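Local coordinates for phosphatidylethanolamine-binding protein, putative (Plasmodium falciparum, PDB 2R77) that probably binds phosphatidylethanolamine and may regulate protein kinase activity, at residues A[85-90]-A[192-197]; A[126-131]-A[157-162]. All blocks are in the same frame, centred on the assembly; numbering follows the deposited sequence. Where two conformers were deposited one is given.

Interaction 1 of 2, residues A[85-90]-A[192-197]; sequences CFVLFM and NNMKIV
M194 reaches across to V87 and F89 on a central strand of the five-stranded antiparallel sheet of this PEBP fold, while V197 meets F86 on the same strand. The 192–197 segment leaves helix 185–191 through a Schellman motif, with N193, at positive phi, as its C-prime residue and M194 N bonded to A189 O. It then enters the edge strand 196–201, and residues 194–197 run almost perpendicular (89°) to residues 86–89 of the central strand. Strand 148–155 lies between the two in the sheet, so the contact is made by side chains alone and is fully buried. V87 and F89 both point toward the incoming chain. The side chains of M194 and V87 cross at about a right angle, with M194 SD 4.1 Å from V87 CG2. A bend at chi3 (-73°) then carries the methyl to F89, whose side chain approaches from the opposite direction. F86 leans its ring to V197 instead, CE1 lying 4.0 Å from V197 CG2, and that ring also meets F76 with planes at about 30°. In the F89 contact, M194 CE sits at the ring edge, in its plane, 4.0 Å from F89 CZ and 4.2 Å from F89 CE2.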
loop_
_atom_site.group_PDB
_atom_site.type_symbol
_atom_site.label_atom_id
_atom_site.label_comp_id
_atom_site.label_asym_id
_atom_site.label_seq_id
_atom_site.Cartn_x
_atom_site.Cartn_y
_atom_site.Cartn_z
ATOM N N CYS A 85 3.633 14.809 6.408
ATOM C CA CYS A 85 3.342 13.528 7.040
ATOM C C CYS A 85 3.323 12.432 5.986
ATOM O O CYS A 85 3.215 12.709 4.787
ATOM C CB CYS A 85 2.006 13.581 7.756
ATOM S SG CYS A 85 0.649 13.885 6.641
ATOM N N PHE A 86 3.473 11.196 6.459
ATOM C CA PHE A 86 3.337 10.013 5.612
ATOM C C PHE A 86 1.857 9.688 5.426
ATOM O O PHE A 86 1.024 9.863 6.344
ATOM C CB PHE A 86 4.029 8.790 6.218
ATOM C CG PHE A 86 5.528 8.896 6.285
ATOM C CD1 PHE A 86 6.234 9.508 5.259
ATOM C CD2 PHE A 86 6.220 8.345 7.344
ATOM C CE1 PHE A 86 7.619 9.593 5.286
ATOM C CE2 PHE A 86 7.620 8.433 7.395
ATOM C CZ PHE A 86 8.311 9.055 6.361
ATOM N N VAL A 87 1.543 9.227 4.213
ATOM C CA VAL A 87 0.287 8.554 3.927
ATOM C C VAL A 87 0.669 7.127 3.583
ATOM O O VAL A 87 1.585 6.902 2.797
ATOM C CB VAL A 87 -0.449 9.175 2.744
ATOM C CG1 VAL A 87 -1.783 8.445 2.511
ATOM C CG2 VAL A 87 -0.680 10.673 3.003
ATOM N N LEU A 88 -0.016 6.180 4.216
ATOM C CA LEU A 88 0.172 4.753 3.939
ATOM C C LEU A 88 -1.059 4.226 3.215
ATOM O O LEU A 88 -2.180 4.426 3.673
ATOM C CB LEU A 88 0.391 3.944 5.243
ATOM C CG LEU A 88 0.621 2.423 5.142
ATOM C CD1 LEU A 88 1.277 1.848 6.388
ATOM C CD2 LEU A 88 -0.719 1.739 4.922
ATOM N N PHE A 89 -0.816 3.547 2.096
ATOM C CA PHE A 89 -1.884 2.864 1.353
ATOM C C PHE A 89 -1.587 1.354 1.418
ATOM O O PHE A 89 -0.444 0.936 1.193
ATOM C CB PHE A 89 -1.814 3.203 -0.146
ATOM C CG PHE A 89 -2.076 4.658 -0.495
ATOM C CD1 PHE A 89 -3.331 5.047 -0.995
ATOM C CD2 PHE A 89 -1.067 5.621 -0.384
ATOM C CE1 PHE A 89 -3.581 6.361 -1.368
ATOM C CE2 PHE A 89 -1.324 6.966 -0.756
ATOM C CZ PHE A 89 -2.594 7.331 -1.231
ATOM N N MET A 90 -2.605 0.526 1.648
ATOM C CA MET A 90 -2.465 -0.884 1.273
ATOM C C MET A 90 -3.397 -1.104 0.112
ATOM O O MET A 90 -4.581 -0.785 0.215
ATOM C CB MET A 90 -2.843 -1.872 2.384
ATOM C CG MET A 90 -2.444 -3.320 1.975
ATOM S SD MET A 90 -2.746 -4.585 3.250
ATOM C CE MET A 90 -4.365 -5.257 2.814
ATOM N N ASN A 192 -2.525 14.722 -5.950
ATOM C CA ASN A 192 -2.351 15.338 -4.640
ATOM C C ASN A 192 -0.944 15.908 -4.381
ATOM O O ASN A 192 -0.643 16.315 -3.256
ATOM C CB ASN A 192 -2.779 14.346 -3.525
ATOM C CG ASN A 192 -4.275 14.029 -3.564
ATOM O OD1 ASN A 192 -5.106 14.764 -3.015
ATOM N ND2 ASN A 192 -4.626 12.927 -4.221
ATOM N N ASN A 193 -0.088 15.937 -5.408
ATOM C CA ASN A 193 1.286 16.447 -5.283
ATOM C C ASN A 193 2.042 15.809 -4.126
ATOM O O ASN A 193 2.643 16.505 -3.300
ATOM C CB ASN A 193 1.297 17.982 -5.127
ATOM C CG ASN A 193 0.378 18.679 -6.095
ATOM O OD1 ASN A 193 0.359 18.374 -7.288
ATOM N ND2 ASN A 193 -0.388 19.638 -5.587
ATOM N N MET A 194 1.970 14.475 -4.069
ATOM C CA MET A 194 2.626 13.662 -3.056
ATOM C C MET A 194 3.743 12.834 -3.675
ATOM O O MET A 194 3.510 12.016 -4.578
ATOM C CB MET A 194 1.615 12.692 -2.405
ATOM C CG MET A 194 0.370 13.303 -1.860
ATOM S SD MET A 194 -0.499 12.126 -0.777
ATOM C CE MET A 194 -1.170 10.975 -1.978
ATOM N N LYS A 195 4.962 13.029 -3.188
ATOM C CA LYS A 195 6.061 12.182 -3.574
ATOM C C LYS A 195 5.814 10.785 -3.014
ATOM O O LYS A 195 5.464 10.649 -1.837
ATOM C CB LYS A 195 7.370 12.754 -3.013
ATOM C CG LYS A 195 8.614 11.995 -3.394
ATOM C CD LYS A 195 9.882 12.540 -2.734
ATOM C CE LYS A 195 11.102 11.734 -3.199
ATOM N NZ LYS A 195 12.391 12.146 -2.562
ATOM N N ILE A 196 6.000 9.763 -3.845
ATOM C CA ILE A 196 6.042 8.392 -3.342
ATOM C C ILE A 196 7.432 8.118 -2.759
ATOM O O ILE A 196 8.457 8.293 -3.447
ATOM C CB ILE A 196 5.612 7.348 -4.414
ATOM C CG1 ILE A 196 4.138 7.594 -4.779
ATOM C CG2 ILE A 196 5.904 5.941 -3.901
ATOM C CD1 ILE A 196 3.594 6.806 -5.945
ATOM N N VAL A 197 7.474 7.764 -1.473
ATOM C CA VAL A 197 8.779 7.656 -0.760
ATOM C C VAL A 197 9.146 6.284 -0.195
ATOM O O VAL A 197 10.301 6.035 0.128
ATOM C CB VAL A 197 8.947 8.769 0.348
ATOM C CG1 VAL A 197 8.898 10.180 -0.268
ATOM C CG2 VAL A 197 7.888 8.638 1.423
#

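Interaction 2 of 2, residues A[126-131]-A[157-162]; sequences NCVTIL and EDKDNI
The backbone carbonyl oxygen of K159 accepts a hydrogen bond from S112 OG of strand 104–114, and the terminal methyl of I130 lies in van der Waals contact with it, I130 CD1 to K159 O being 4.0 Å. That methyl is also pressed against I162, whose side chain crosses that of I130 at about a right angle. With CD1 extended at chi2 in both isoleucines (175° for I130, 171° for I162), the outermost carbons do the touching, and the 3.5 Å between I130 CD1 and I162 CD1 is tighter than usual van der Waals contact. The five-stranded sheet of the PEBP fold ends here at strand 128–131, which pairs with strand 104–114 and carries a classic beta bulge where I130 and L131 both face V110. Against this edge lies the 157–162 loop, folded into a type I beta turn from D158 to N161; the turn is closed by the bond from N161 N to D158 O (2.9 Å). V128 points toward the turn and is crossed at about a right angle by the side chain of K159. The lysine is bent at its end, at chi4 (69°), which brings its ammonium group beside a methyl of V128, with K159 NZ 3.8 Å from V128 CG2. Further back, the K159 side chain packs on C85.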
loop_
_atom_site.group_PDB
_atom_site.type_symbol
_atom_site.label_atom_id
_atom_site.label_comp_id
_atom_site.label_asym_id
_atom_site.label_seq_id
_atom_site.Cartn_x
_atom_site.Cartn_y
_atom_site.Cartn_z
ATOM N N ASN A 126 -2.331 10.889 16.664
ATOM C CA ASN A 126 -2.552 11.900 15.623
ATOM C C ASN A 126 -2.732 11.375 14.200
ATOM O O ASN A 126 -2.947 12.155 13.275
ATOM C CB ASN A 126 -1.456 12.967 15.638
ATOM C CG ASN A 126 -1.377 13.679 16.972
ATOM O OD1 ASN A 126 -2.399 13.866 17.651
ATOM N ND2 ASN A 126 -0.176 14.069 17.359
ATOM N N CYS A 127 -2.648 10.066 14.012
ATOM C CA CYS A 127 -2.919 9.556 12.677
ATOM C C CYS A 127 -4.408 9.771 12.348
ATOM O O CYS A 127 -5.255 9.955 13.245
ATOM C CB CYS A 127 -2.501 8.088 12.544
ATOM S SG CYS A 127 -3.680 6.916 13.187
ATOM N N VAL A 128 -4.707 9.793 11.054
ATOM C CA VAL A 128 -6.058 9.897 10.551
ATOM C C VAL A 128 -6.287 8.696 9.611
ATOM O O VAL A 128 -5.616 8.556 8.593
ATOM C CB VAL A 128 -6.286 11.235 9.789
ATOM C CG1 VAL A 128 -7.719 11.321 9.281
ATOM C CG2 VAL A 128 -5.968 12.436 10.713
ATOM N N THR A 129 -7.195 7.810 9.999
ATOM C CA THR A 129 -7.532 6.673 9.156
ATOM C C THR A 129 -8.596 7.121 8.167
ATOM O O THR A 129 -9.757 7.320 8.537
ATOM C CB THR A 129 -8.016 5.470 10.008
ATOM O OG1 THR A 129 -6.964 5.078 10.890
ATOM C CG2 THR A 129 -8.392 4.300 9.113
ATOM N N ILE A 130 -8.194 7.294 6.908
ATOM C CA ILE A 130 -9.091 7.760 5.867
ATOM C C ILE A 130 -9.990 6.635 5.335
ATOM O O ILE A 130 -11.217 6.809 5.228
ATOM C CB ILE A 130 -8.326 8.441 4.710
ATOM C CG1 ILE A 130 -7.477 9.596 5.270
ATOM C CG2 ILE A 130 -9.286 8.910 3.640
ATOM C CD1 ILE A 130 -6.607 10.257 4.283
ATOM N N LEU A 131 -9.370 5.499 5.015
ATOM C CA LEU A 131 -10.117 4.301 4.629
ATOM C C LEU A 131 -9.697 3.170 5.575
ATOM O O LEU A 131 -8.525 2.852 5.670
ATOM C CB LEU A 131 -9.840 3.938 3.154
ATOM C CG LEU A 131 -10.337 4.924 2.089
ATOM C CD1 LEU A 131 -9.980 4.445 0.681
ATOM C CD2 LEU A 131 -11.868 5.163 2.246
ATOM N N GLU A 157 -0.953 20.397 6.315
ATOM C CA GLU A 157 -2.244 21.075 6.136
ATOM C C GLU A 157 -3.263 20.286 5.325
ATOM O O GLU A 157 -4.468 20.522 5.451
ATOM C CB GLU A 157 -2.069 22.458 5.489
ATOM C CG GLU A 157 -0.904 23.247 6.018
ATOM C CD GLU A 157 0.316 23.104 5.134
ATOM O OE1 GLU A 157 0.320 23.701 4.020
ATOM O OE2 GLU A 157 1.262 22.402 5.559
ATOM N N ASP A 158 -2.774 19.367 4.491
ATOM C CA ASP A 158 -3.635 18.603 3.585
ATOM C C ASP A 158 -3.829 17.155 4.013
ATOM O O ASP A 158 -4.434 16.383 3.277
ATOM C CB ASP A 158 -3.087 18.639 2.152
ATOM C CG ASP A 158 -2.973 20.050 1.601
ATOM O OD1 ASP A 158 -3.981 20.784 1.630
ATOM O OD2 ASP A 158 -1.875 20.421 1.132
ATOM N N LYS A 159 -3.331 16.798 5.196
ATOM C CA LYS A 159 -3.384 15.415 5.699
ATOM C C LYS A 159 -4.789 14.794 5.690
ATOM O O LYS A 159 -4.934 13.574 5.645
ATOM C CB LYS A 159 -2.787 15.321 7.107
ATOM C CG LYS A 159 -3.657 15.943 8.204
ATOM C CD LYS A 159 -2.905 16.036 9.529
ATOM C CE LYS A 159 -3.718 16.803 10.581
ATOM N NZ LYS A 159 -4.938 16.085 11.071
ATOM N N ASP A 160 -5.815 15.635 5.740
ATOM C CA ASP A 160 -7.198 15.157 5.805
ATOM C C ASP A 160 -7.978 15.462 4.523
ATOM O O ASP A 160 -9.218 15.383 4.508
ATOM C CB ASP A 160 -7.906 15.789 7.014
ATOM N N ASN A 161 -7.272 15.839 3.461
ATOM C CA ASN A 161 -7.903 16.179 2.197
ATOM C C ASN A 161 -7.228 15.537 0.969
ATOM O O ASN A 161 -6.701 16.245 0.112
ATOM C CB ASN A 161 -8.002 17.706 2.057
ATOM C CG ASN A 161 -8.683 18.365 3.255
ATOM O OD1 ASN A 161 -8.145 19.298 3.849
ATOM N ND2 ASN A 161 -9.865 17.866 3.621
ATOM N N ILE A 162 -7.233 14.205 0.916
ATOM C CA ILE A 162 -6.746 13.441 -0.241
ATOM C C ILE A 162 -7.895 13.179 -1.222
ATOM O O ILE A 162 -8.891 12.525 -0.877
ATOM C CB ILE A 162 -6.043 12.118 0.193
ATOM C CG1 ILE A 162 -4.923 12.418 1.204
ATOM C CG2 ILE A 162 -5.480 11.373 -1.021
ATOM C CD1 ILE A 162 -4.305 11.207 1.861
#

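From the N terminus, the chain first lays down the central strand at 85–90, passes through strand 104–114, and reaches the sheet edge at 126–131. Interaction 2 closes the shorter loop, when 157–162 folds back after strand 148–155. Interaction 1 closes the longer one, once helix 185–191 has ended and 192–197 leads into the opposite edge strand. Interaction 2 is thus nested inside the loop closed by interaction 1. They touch directly: V87 CG1 is 3.8 Å from I162 CD1, and N192 OD1 is 3.5 Å from I162 CA. Interaction 1 ties the central strand to the end of helix 185–191 and the start of edge strand 196–201, and interaction 2 ties the other edge strand to the 157–162 loop.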